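Local structure of putative sporulation-specific glycosylase YdhD (Bacillus subtilis subsp. subtilis str. 168, 3CZ8) at residues Ala71-Leu76 / Gly113-Asp118; Gly145-Ile150 / Val175-Ile180; Ala196-Ile201 / Glu262-Phe267. The protein probably hydrolyses glycosidic bonds during sporulation, the chain described being the glycoside hydrolase family 18 domain of a longer protein that also carries LysM domains. The protein carries 1 engineered substitution. One frame throughout, in Å; residues are numbered along the deposited sequence. Where two conformers were deposited one is given.

Contact 1 (Ala71-Leu76 / Gly113-Asp118)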
loop_
_atom_site.group_PDB
_atom_site.type_symbol
_atom_site.label_atom_id
_atom_site.label_comp_id
_atom_site.label_asym_id
_atom_site.label_seq_id
_atom_site.Cartn_x
_atom_site.Cartn_y
_atom_site.Cartn_z
ATOM N N ALA A 71 -2.733 -3.668 19.191
ATOM C CA ALA A 71 -1.602 -4.504 18.806
ATOM C C ALA A 71 -2.096 -5.759 18.104
ATOM O O ALA A 71 -2.934 -6.484 18.639
ATOM C CB ALA A 71 -0.792 -4.891 20.034
ATOM N N THR A 72 -1.577 -6.034 16.913
ATOM C CA THR A 72 -1.938 -7.266 16.226
ATOM C C THR A 72 -0.982 -8.382 16.625
ATOM O O THR A 72 0.237 -8.239 16.522
ATOM C CB THR A 72 -1.983 -7.096 14.697
ATOM O OG1 THR A 72 -2.809 -5.975 14.380
ATOM C CG2 THR A 72 -2.558 -8.331 14.026
ATOM N N ILE A 73 -1.561 -9.484 17.087
ATOM C CA ILE A 73 -0.814 -10.648 17.520
ATOM C C ILE A 73 -1.098 -11.774 16.529
ATOM O O ILE A 73 -2.255 -12.143 16.317
ATOM C CB ILE A 73 -1.206 -11.074 18.975
ATOM C CG1 ILE A 73 -1.390 -9.858 19.898
ATOM C CG2 ILE A 73 -0.202 -12.078 19.546
ATOM C CD1 ILE A 73 -0.128 -9.015 20.152
ATOM N N THR A 74 -0.039 -12.299 15.910
ATOM C CA THR A 74 -0.168 -13.304 14.848
ATOM C C THR A 74 0.681 -14.539 15.113
ATOM O O THR A 74 1.548 -14.530 15.991
ATOM C CB THR A 74 0.267 -12.758 13.459
ATOM O OG1 THR A 74 1.693 -12.621 13.425
ATOM C CG2 THR A 74 -0.391 -11.412 13.134
ATOM N N ASN A 75 0.421 -15.594 14.340
ATOM C CA ASN A 75 1.283 -16.775 14.292
ATOM C C ASN A 75 2.122 -16.825 13.001
ATOM O O ASN A 75 2.266 -17.870 12.360
ATOM C CB ASN A 75 0.474 -18.064 14.484
ATOM C CG ASN A 75 -0.680 -18.201 13.496
ATOM O OD1 ASN A 75 -1.328 -17.219 13.130
ATOM N ND2 ASN A 75 -0.952 -19.433 13.078
ATOM N N LEU A 76 2.690 -15.682 12.637
ATOM C CA LEU A 76 3.483 -15.584 11.423
ATOM C C LEU A 76 4.904 -16.089 11.616
ATOM O O LEU A 76 5.499 -15.907 12.678
ATOM C CB LEU A 76 3.490 -14.147 10.893
ATOM C CG LEU A 76 2.279 -13.741 10.045
ATOM C CD1 LEU A 76 2.246 -12.262 9.857
ATOM C CD2 LEU A 76 2.284 -14.411 8.697
ATOM N N GLY A 113 -4.370 0.299 23.390
ATOM C CA GLY A 113 -5.716 0.262 23.960
ATOM C C GLY A 113 -6.385 -1.104 23.902
ATOM O O GLY A 113 -7.536 -1.254 24.309
ATOM N N GLY A 114 -5.659 -2.103 23.403
ATOM C CA GLY A 114 -6.205 -3.444 23.235
ATOM C C GLY A 114 -5.445 -4.253 22.203
ATOM O O GLY A 114 -4.333 -3.879 21.812
ATOM N N VAL A 115 -6.024 -5.376 21.785
ATOM C CA VAL A 115 -5.396 -6.217 20.767
ATOM C C VAL A 115 -6.316 -6.634 19.631
ATOM O O VAL A 115 -7.542 -6.494 19.698
ATOM C CB VAL A 115 -4.752 -7.517 21.339
ATOM C CG1 VAL A 115 -3.556 -7.203 22.204
ATOM C CG2 VAL A 115 -5.768 -8.354 22.081
ATOM N N THR A 116 -5.681 -7.150 18.586
ATOM C CA THR A 116 -6.352 -7.858 17.509
ATOM C C THR A 116 -5.634 -9.182 17.371
ATOM O O THR A 116 -4.456 -9.225 17.023
ATOM C CB THR A 116 -6.331 -7.073 16.187
ATOM O OG1 THR A 116 -6.995 -5.822 16.383
ATOM C CG2 THR A 116 -7.049 -7.846 15.081
ATOM N N ILE A 117 -6.326 -10.264 17.704
ATOM C CA ILE A 117 -5.758 -11.586 17.510
ATOM C C ILE A 117 -5.944 -11.925 16.034
ATOM O O ILE A 117 -7.066 -11.919 15.520
ATOM C CB ILE A 117 -6.413 -12.655 18.434
ATOM C CG1 ILE A 117 -6.074 -12.393 19.913
ATOM C CG2 ILE A 117 -5.979 -14.049 18.031
ATOM C CD1 ILE A 117 -4.569 -12.516 20.266
ATOM N N ASP A 118 -4.832 -12.167 15.352
ATOM C CA ASP A 118 -4.857 -12.578 13.958
ATOM C C ASP A 118 -4.141 -13.923 13.870
ATOM O O ASP A 118 -3.024 -14.021 13.370
ATOM C CB ASP A 118 -4.212 -11.504 13.068
ATOM C CG ASP A 118 -4.244 -11.856 11.579
ATOM O OD1 ASP A 118 -5.115 -12.640 11.156
ATOM O OD2 ASP A 118 -3.388 -11.338 10.831
#
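Thr72 lays its methyl across the side chain of Asp118, with CG2 3.7 Å from Asp118 CB. A chi1 of -52° turns that methyl anti to the backbone N and over the neighbouring strand, while OG1 swings back toward strand 35-42, where Ile38 O receives it weakly. Thr74 and Asp118 run side by side on the same face, with Thr74 CG2 3.8 Å from Asp118 OD2; the hydroxyl of Thr74 is bonded to Glu40. Thr116 shares this face, its OG1 bonded to Ser37 and Thr149. On the other face the two segments present Ala71, Ile73, Val115 and Ile117, all apolar. Ile73 CB receives Ile117 CD1 at 3.9 Å, and Ile73 CG1 meets Val115 CG1 at 4.1 Å, the side chains passing at a slant under helices 93-110 and 127-143. Between the two faces, four nearly straight backbone hydrogen bonds join the parallel strands, beginning with Ala71 N to Gly114 O at 3.1 Å and ending with Asp118 N to Ile73 O at 2.8 Å. The last fixes the backbone of Asp118, whose OD2 makes a weak hydrogen bond to a glycerol, probably from the crystallisation liquor. In the wall of the family 18 TIM barrel, the threonines and Asp118 of these neighbouring strands face the interior; Asp118 and Glu120, the predicted proton donor, fit the closing DxE of the DxxDxDxE motif.

Contact 2 (Gly145-Ile150 / Val175-Ile180)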
loop_
_atom_site.group_PDB
_atom_site.type_symbol
_atom_site.label_atom_id
_atom_site.label_comp_id
_atom_site.label_asym_id
_atom_site.label_seq_id
_atom_site.Cartn_x
_atom_site.Cartn_y
_atom_site.Cartn_z
ATOM N N GLY A 145 -9.031 -2.986 31.456
ATOM C CA GLY A 145 -9.762 -2.090 30.567
ATOM C C GLY A 145 -9.409 -2.156 29.081
ATOM O O GLY A 145 -9.873 -1.327 28.297
ATOM N N TYR A 146 -8.603 -3.142 28.691
ATOM C CA TYR A 146 -8.192 -3.331 27.292
ATOM C C TYR A 146 -9.205 -4.123 26.464
ATOM O O TYR A 146 -9.755 -5.122 26.925
ATOM C CB TYR A 146 -6.835 -4.025 27.226
ATOM C CG TYR A 146 -5.744 -3.315 27.993
ATOM C CD1 TYR A 146 -5.381 -3.732 29.275
ATOM C CD2 TYR A 146 -5.069 -2.229 27.436
ATOM C CE1 TYR A 146 -4.377 -3.082 29.982
ATOM C CE2 TYR A 146 -4.060 -1.575 28.137
ATOM C CZ TYR A 146 -3.724 -2.006 29.408
ATOM O OH TYR A 146 -2.736 -1.358 30.101
ATOM N N VAL A 147 -9.413 -3.672 25.231
ATOM C CA VAL A 147 -10.380 -4.251 24.292
ATOM C C VAL A 147 -9.818 -5.533 23.646
ATOM O O VAL A 147 -8.618 -5.634 23.398
ATOM C CB VAL A 147 -10.767 -3.193 23.207
ATOM C CG1 VAL A 147 -11.865 -3.684 22.277
ATOM C CG2 VAL A 147 -11.216 -1.896 23.864
ATOM N N LEU A 148 -10.680 -6.521 23.410
ATOM C CA LEU A 148 -10.283 -7.737 22.701
ATOM C C LEU A 148 -11.007 -7.827 21.372
ATOM O O LEU A 148 -12.233 -7.868 21.322
ATOM C CB LEU A 148 -10.530 -8.996 23.548
ATOM C CG LEU A 148 -10.209 -10.357 22.909
ATOM C CD1 LEU A 148 -8.783 -10.440 22.421
ATOM C CD2 LEU A 148 -10.493 -11.500 23.858
ATOM N N THR A 149 -10.234 -7.823 20.288
ATOM C CA THR A 149 -10.780 -7.988 18.947
ATOM C C THR A 149 -10.056 -9.138 18.254
ATOM O O THR A 149 -8.972 -9.531 18.674
ATOM C CB THR A 149 -10.679 -6.696 18.083
ATOM O OG1 THR A 149 -9.315 -6.467 17.710
ATOM C CG2 THR A 149 -11.207 -5.475 18.829
ATOM N N ILE A 150 -10.665 -9.679 17.203
ATOM C CA ILE A 150 -10.121 -10.838 16.508
ATOM C C ILE A 150 -10.390 -10.746 15.005
ATOM O O ILE A 150 -11.459 -10.295 14.577
ATOM C CB ILE A 150 -10.674 -12.168 17.100
ATOM C CG1 ILE A 150 -10.056 -13.386 16.400
ATOM C CG2 ILE A 150 -12.212 -12.197 17.047
ATOM C CD1 ILE A 150 -10.347 -14.703 17.067
ATOM N N VAL A 175 -15.065 -12.181 22.770
ATOM C CA VAL A 175 -14.383 -10.991 22.256
ATOM C C VAL A 175 -15.304 -9.775 22.306
ATOM O O VAL A 175 -16.529 -9.916 22.370
ATOM C CB VAL A 175 -13.797 -11.183 20.819
ATOM C CG1 VAL A 175 -12.816 -12.364 20.781
ATOM C CG2 VAL A 175 -14.907 -11.322 19.766
ATOM N N ASN A 176 -14.712 -8.585 22.297
ATOM C CA ASN A 176 -15.490 -7.360 22.239
ATOM C C ASN A 176 -15.970 -7.142 20.813
ATOM O O ASN A 176 -17.108 -6.741 20.596
ATOM C CB ASN A 176 -14.665 -6.156 22.720
ATOM C CG ASN A 176 -14.283 -6.252 24.187
ATOM O OD1 ASN A 176 -13.190 -6.705 24.530
ATOM N ND2 ASN A 176 -15.192 -5.836 25.063
ATOM N N TYR A 177 -15.083 -7.393 19.845
ATOM C CA TYR A 177 -15.397 -7.193 18.427
ATOM C C TYR A 177 -14.813 -8.283 17.528
ATOM O O TYR A 177 -13.733 -8.807 17.783
ATOM C CB TYR A 177 -14.945 -5.799 17.946
ATOM C CG TYR A 177 -15.637 -4.648 18.656
ATOM C CD1 TYR A 177 -16.898 -4.214 18.262
ATOM C CD2 TYR A 177 -15.026 -4.006 19.734
ATOM C CE1 TYR A 177 -17.538 -3.165 18.927
ATOM C CE2 TYR A 177 -15.652 -2.969 20.403
ATOM C CZ TYR A 177 -16.902 -2.550 19.996
ATOM O OH TYR A 177 -17.514 -1.516 20.670
ATOM N N MET A 178 -15.538 -8.606 16.462
ATOM C CA MET A 178 -15.112 -9.630 15.517
ATOM C C MET A 178 -14.914 -8.982 14.160
ATOM O O MET A 178 -15.857 -8.421 13.589
ATOM C CB MET A 178 -16.159 -10.753 15.448
ATOM C CG MET A 178 -15.846 -11.920 14.507
ATOM S SD MET A 178 -17.135 -13.211 14.468
ATOM C CE MET A 178 -17.061 -13.750 16.152
ATOM N N PHE A 179 -13.677 -9.031 13.665
ATOM C CA PHE A 179 -13.372 -8.524 12.337
ATOM C C PHE A 179 -13.468 -9.702 11.377
ATOM O O PHE A 179 -12.627 -10.601 11.395
ATOM C CB PHE A 179 -11.956 -7.916 12.258
ATOM C CG PHE A 179 -11.669 -6.802 13.251
ATOM C CD1 PHE A 179 -12.682 -6.019 13.802
ATOM C CD2 PHE A 179 -10.347 -6.512 13.587
ATOM C CE1 PHE A 179 -12.387 -4.993 14.693
ATOM C CE2 PHE A 179 -10.045 -5.484 14.472
ATOM C CZ PHE A 179 -11.068 -4.726 15.022
ATOM N N ILE A 180 -14.497 -9.707 10.542
ATOM C CA ILE A 180 -14.687 -10.813 9.616
ATOM C C ILE A 180 -14.009 -10.477 8.309
ATOM O O ILE A 180 -14.348 -9.491 7.665
ATOM C CB ILE A 180 -16.179 -11.154 9.398
ATOM C CG1 ILE A 180 -16.804 -11.620 10.713
ATOM C CG2 ILE A 180 -16.334 -12.236 8.321
ATOM C CD1 ILE A 180 -18.280 -11.716 10.656
HETATM O O HOH W 1 -11.978 -6.679 26.893
#
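Asn176 and Leu148 hold each other through two bonds: Leu148 N gives its hydrogen to Asn176 OD1 at 2.8 Å, and Asn176 N returns one to Leu148 O at 2.8 Å. The side-chain amide thus supplies a carbonyl just ahead of strand 177-181. Leu148 O also accepts from Tyr177 N, in the carbonyl plane like the first donor, while OD1 takes a second hydrogen from a water that also donates to Tyr146 O. Replacing Asn176 by an alanine removes OD1 and would probably leave Leu148 N without its acceptor and the water without one of its two anchors. Further on, Phe179 N meets Ile150 O at 2.7 Å. These bonds join neighbouring parallel strands of the TIM barrel, linked by the beta-alpha-beta crossover through helix 168-174. Beside them, Val175 CG1 wedges between Leu148 CG, 3.9 Å away, and Ile150 CG2, crossing both side chains at about a right angle. Inside the barrel, Thr149 CB sits over the Phe179 ring in an off-centre CH-pi contact, 4.1 Å from the centroid. With chi1 at 72°, Thr149 OG1 lies between its own backbone N and carbonyl carbon, where it bonds Val115 O of the preceding strand. Farther out, Phe13 meets the Phe179 ring, Leu137 and Leu134 of helix 127-143 cover Leu148 and Ile150 respectively, and Arg215 takes the hydroxyl of Tyr177.

Contact 3 (Ala196-Ile201 / Glu262-Phe267)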
loop_
_atom_site.group_PDB
_atom_site.type_symbol
_atom_site.label_atom_id
_atom_site.label_comp_id
_atom_site.label_asym_id
_atom_site.label_seq_id
_atom_site.Cartn_x
_atom_site.Cartn_y
_atom_site.Cartn_z
ATOM N N ALA A 196 -14.809 -10.799 -3.360
ATOM C CA ALA A 196 -15.780 -10.681 -2.284
ATOM C C ALA A 196 -17.184 -10.499 -2.861
ATOM O O ALA A 196 -17.756 -9.400 -2.786
ATOM C CB ALA A 196 -15.410 -9.528 -1.371
ATOM N N PRO A 197 -17.749 -11.580 -3.438
ATOM C CA PRO A 197 -19.077 -11.463 -4.036
ATOM C C PRO A 197 -20.120 -11.156 -2.968
ATOM O O PRO A 197 -20.059 -11.715 -1.866
ATOM C CB PRO A 197 -19.310 -12.843 -4.662
ATOM C CG PRO A 197 -18.396 -13.764 -3.954
ATOM C CD PRO A 197 -17.212 -12.953 -3.536
ATOM N N ILE A 198 -21.045 -10.253 -3.290
ATOM C CA ILE A 198 -22.034 -9.752 -2.328
ATOM C C ILE A 198 -23.001 -10.857 -1.869
ATOM O O ILE A 198 -23.565 -10.789 -0.772
ATOM C CB ILE A 198 -22.777 -8.500 -2.888
ATOM C CG1 ILE A 198 -23.198 -7.545 -1.755
ATOM C CG2 ILE A 198 -23.927 -8.899 -3.830
ATOM C CD1 ILE A 198 -24.666 -7.608 -1.377
ATOM N N THR A 199 -23.139 -11.881 -2.710
ATOM C CA THR A 199 -23.932 -13.066 -2.425
ATOM C C THR A 199 -23.333 -13.866 -1.264
ATOM O O THR A 199 -24.054 -14.312 -0.373
ATOM C CB THR A 199 -24.072 -13.960 -3.688
ATOM O OG1 THR A 199 -22.782 -14.190 -4.268
ATOM C CG2 THR A 199 -24.965 -13.289 -4.726
ATOM N N GLU A 200 -22.013 -14.018 -1.261
ATOM C CA GLU A 200 -21.344 -14.753 -0.193
ATOM C C GLU A 200 -21.186 -13.933 1.095
ATOM O O GLU A 200 -21.115 -14.498 2.188
ATOM C CB GLU A 200 -20.000 -15.305 -0.675
ATOM C CG GLU A 200 -20.089 -16.340 -1.793
ATOM C CD GLU A 200 -20.943 -17.557 -1.438
ATOM O OE1 GLU A 200 -20.752 -18.144 -0.348
ATOM O OE2 GLU A 200 -21.803 -17.928 -2.266
ATOM N N ILE A 201 -21.130 -12.608 0.955
ATOM C CA ILE A 201 -21.099 -11.683 2.092
ATOM C C ILE A 201 -22.433 -11.748 2.840
ATOM O O ILE A 201 -22.455 -11.804 4.076
ATOM C CB ILE A 201 -20.771 -10.227 1.630
ATOM C CG1 ILE A 201 -19.316 -10.131 1.164
ATOM C CG2 ILE A 201 -21.023 -9.193 2.738
ATOM C CD1 ILE A 201 -19.030 -8.883 0.373
ATOM N N GLU A 262 -24.955 -9.991 -10.438
ATOM C CA GLU A 262 -25.097 -11.038 -9.429
ATOM C C GLU A 262 -24.123 -10.832 -8.269
ATOM O O GLU A 262 -24.518 -10.847 -7.100
ATOM C CB GLU A 262 -24.871 -12.413 -10.072
ATOM C CG GLU A 262 -25.085 -13.611 -9.145
ATOM C CD GLU A 262 -24.558 -14.919 -9.726
ATOM O OE1 GLU A 262 -24.274 -15.848 -8.938
ATOM O OE2 GLU A 262 -24.425 -15.026 -10.964
ATOM N N TYR A 263 -22.857 -10.609 -8.608
ATOM C CA TYR A 263 -21.788 -10.557 -7.622
ATOM C C TYR A 263 -21.559 -9.173 -7.018
ATOM O O TYR A 263 -20.978 -9.067 -5.933
ATOM C CB TYR A 263 -20.484 -11.091 -8.226
ATOM C CG TYR A 263 -20.542 -12.534 -8.698
ATOM C CD1 TYR A 263 -20.019 -12.900 -9.938
ATOM C CD2 TYR A 263 -21.109 -13.533 -7.903
ATOM C CE1 TYR A 263 -20.053 -14.217 -10.376
ATOM C CE2 TYR A 263 -21.153 -14.854 -8.333
ATOM C CZ TYR A 263 -20.624 -15.188 -9.571
ATOM O OH TYR A 263 -20.666 -16.493 -10.006
ATOM N N GLN A 264 -22.029 -8.132 -7.712
ATOM C CA GLN A 264 -21.726 -6.723 -7.385
ATOM C C GLN A 264 -20.211 -6.497 -7.254
ATOM O O GLN A 264 -19.722 -5.966 -6.250
ATOM C CB GLN A 264 -22.495 -6.234 -6.146
ATOM C CG GLN A 264 -24.011 -6.193 -6.312
ATOM C CD GLN A 264 -24.482 -5.111 -7.260
ATOM O OE1 GLN A 264 -24.171 -3.932 -7.079
ATOM N NE2 GLN A 264 -25.249 -5.506 -8.274
ATOM N N SER A 265 -19.487 -6.945 -8.277
ATOM C CA SER A 265 -18.031 -6.910 -8.309
ATOM C C SER A 265 -17.569 -6.488 -9.702
ATOM O O SER A 265 -18.082 -7.007 -10.703
ATOM C CB SER A 265 -17.460 -8.288 -7.967
ATOM O OG SER A 265 -17.917 -8.734 -6.703
ATOM N N PRO A 266 -16.620 -5.532 -9.779
ATOM C CA PRO A 266 -16.088 -5.158 -11.087
ATOM C C PRO A 266 -15.093 -6.177 -11.624
ATOM O O PRO A 266 -14.388 -6.835 -10.851
ATOM C CB PRO A 266 -15.397 -3.820 -10.819
ATOM C CG PRO A 266 -14.997 -3.879 -9.396
ATOM C CD PRO A 266 -16.013 -4.737 -8.694
ATOM N N PHE A 267 -15.060 -6.306 -12.945
ATOM C CA PHE A 267 -14.118 -7.190 -13.625
ATOM C C PHE A 267 -13.805 -6.684 -15.023
ATOM O O PHE A 267 -14.557 -5.884 -15.578
ATOM C CB PHE A 267 -14.624 -8.645 -13.655
ATOM C CG PHE A 267 -15.797 -8.887 -14.570
ATOM C CD1 PHE A 267 -15.622 -9.560 -15.774
ATOM C CD2 PHE A 267 -17.081 -8.464 -14.220
ATOM C CE1 PHE A 267 -16.701 -9.792 -16.624
ATOM C CE2 PHE A 267 -18.163 -8.692 -15.063
ATOM C CZ PHE A 267 -17.974 -9.357 -16.264
HETATM O O HOH W 2 -15.681 -8.737 -5.116
#
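Ala196 is joined to Ser265 through a water, which accepts from Ala196 N at 2.8 Å and is bonded to Ser265 OG as well. Here the start of barrel helix 198-208 meets the turn that leads into strand 265-271 of a five-stranded antiparallel sheet, part of the alpha+beta insertion found in many family 18 chitinases between the last two barrel strands. Lys291 of helix 285-297 reaches Ala196 O from outside the pair. Next comes Pro197, the N-cap residue, whose CB lies 3.8 Å from Tyr263 CD2 and whose O accepts from Ile201 N. Ile198 then gives its backbone hydrogen to Tyr263 O at 2.9 Å, almost straight at 173°, although the donor is tilted from the carbonyl plane. In this way a carbonyl of the insertion satisfies an amide of the first helical turn. The methyl CG2 of Ile198 packs alongside Gln264 CG at 3.7 Å, their side chains pointing the same way; beyond that, the bent Gln264 chain carries its amide back to Ala261 O and Tyr259 OH. Thr199 completes the walk, with CG2 3.4 Å from Glu262 O and OG1 at the edge of the Tyr263 ring, near its plane, 4.1 Å from CD2.

Overall arrangement
Contacts 1 and 2 share one wall of the barrel: their centres lie 10 Å apart, and strands 114-118 and 147-153 are neighbours. Thr149 OG1 is the joint between them, 2.7 Å from both Val115 O and Thr116 OG1, probable hydrogen bonds in each case. Contact 1 lies nearest the predicted catalytic residue, the side chain of Asp118 being about 3 Å from that of Glu120, while Ile150 of contact 2 remains about 9 Å from it. Contact 3 lies across the chain's centre from contact 1, the two centres 29 Å apart, and 27 Å from the centre of contact 2. Its nearest atoms are about 7 Å from contact 2, whose strand 177-181 is followed by helix 198-208.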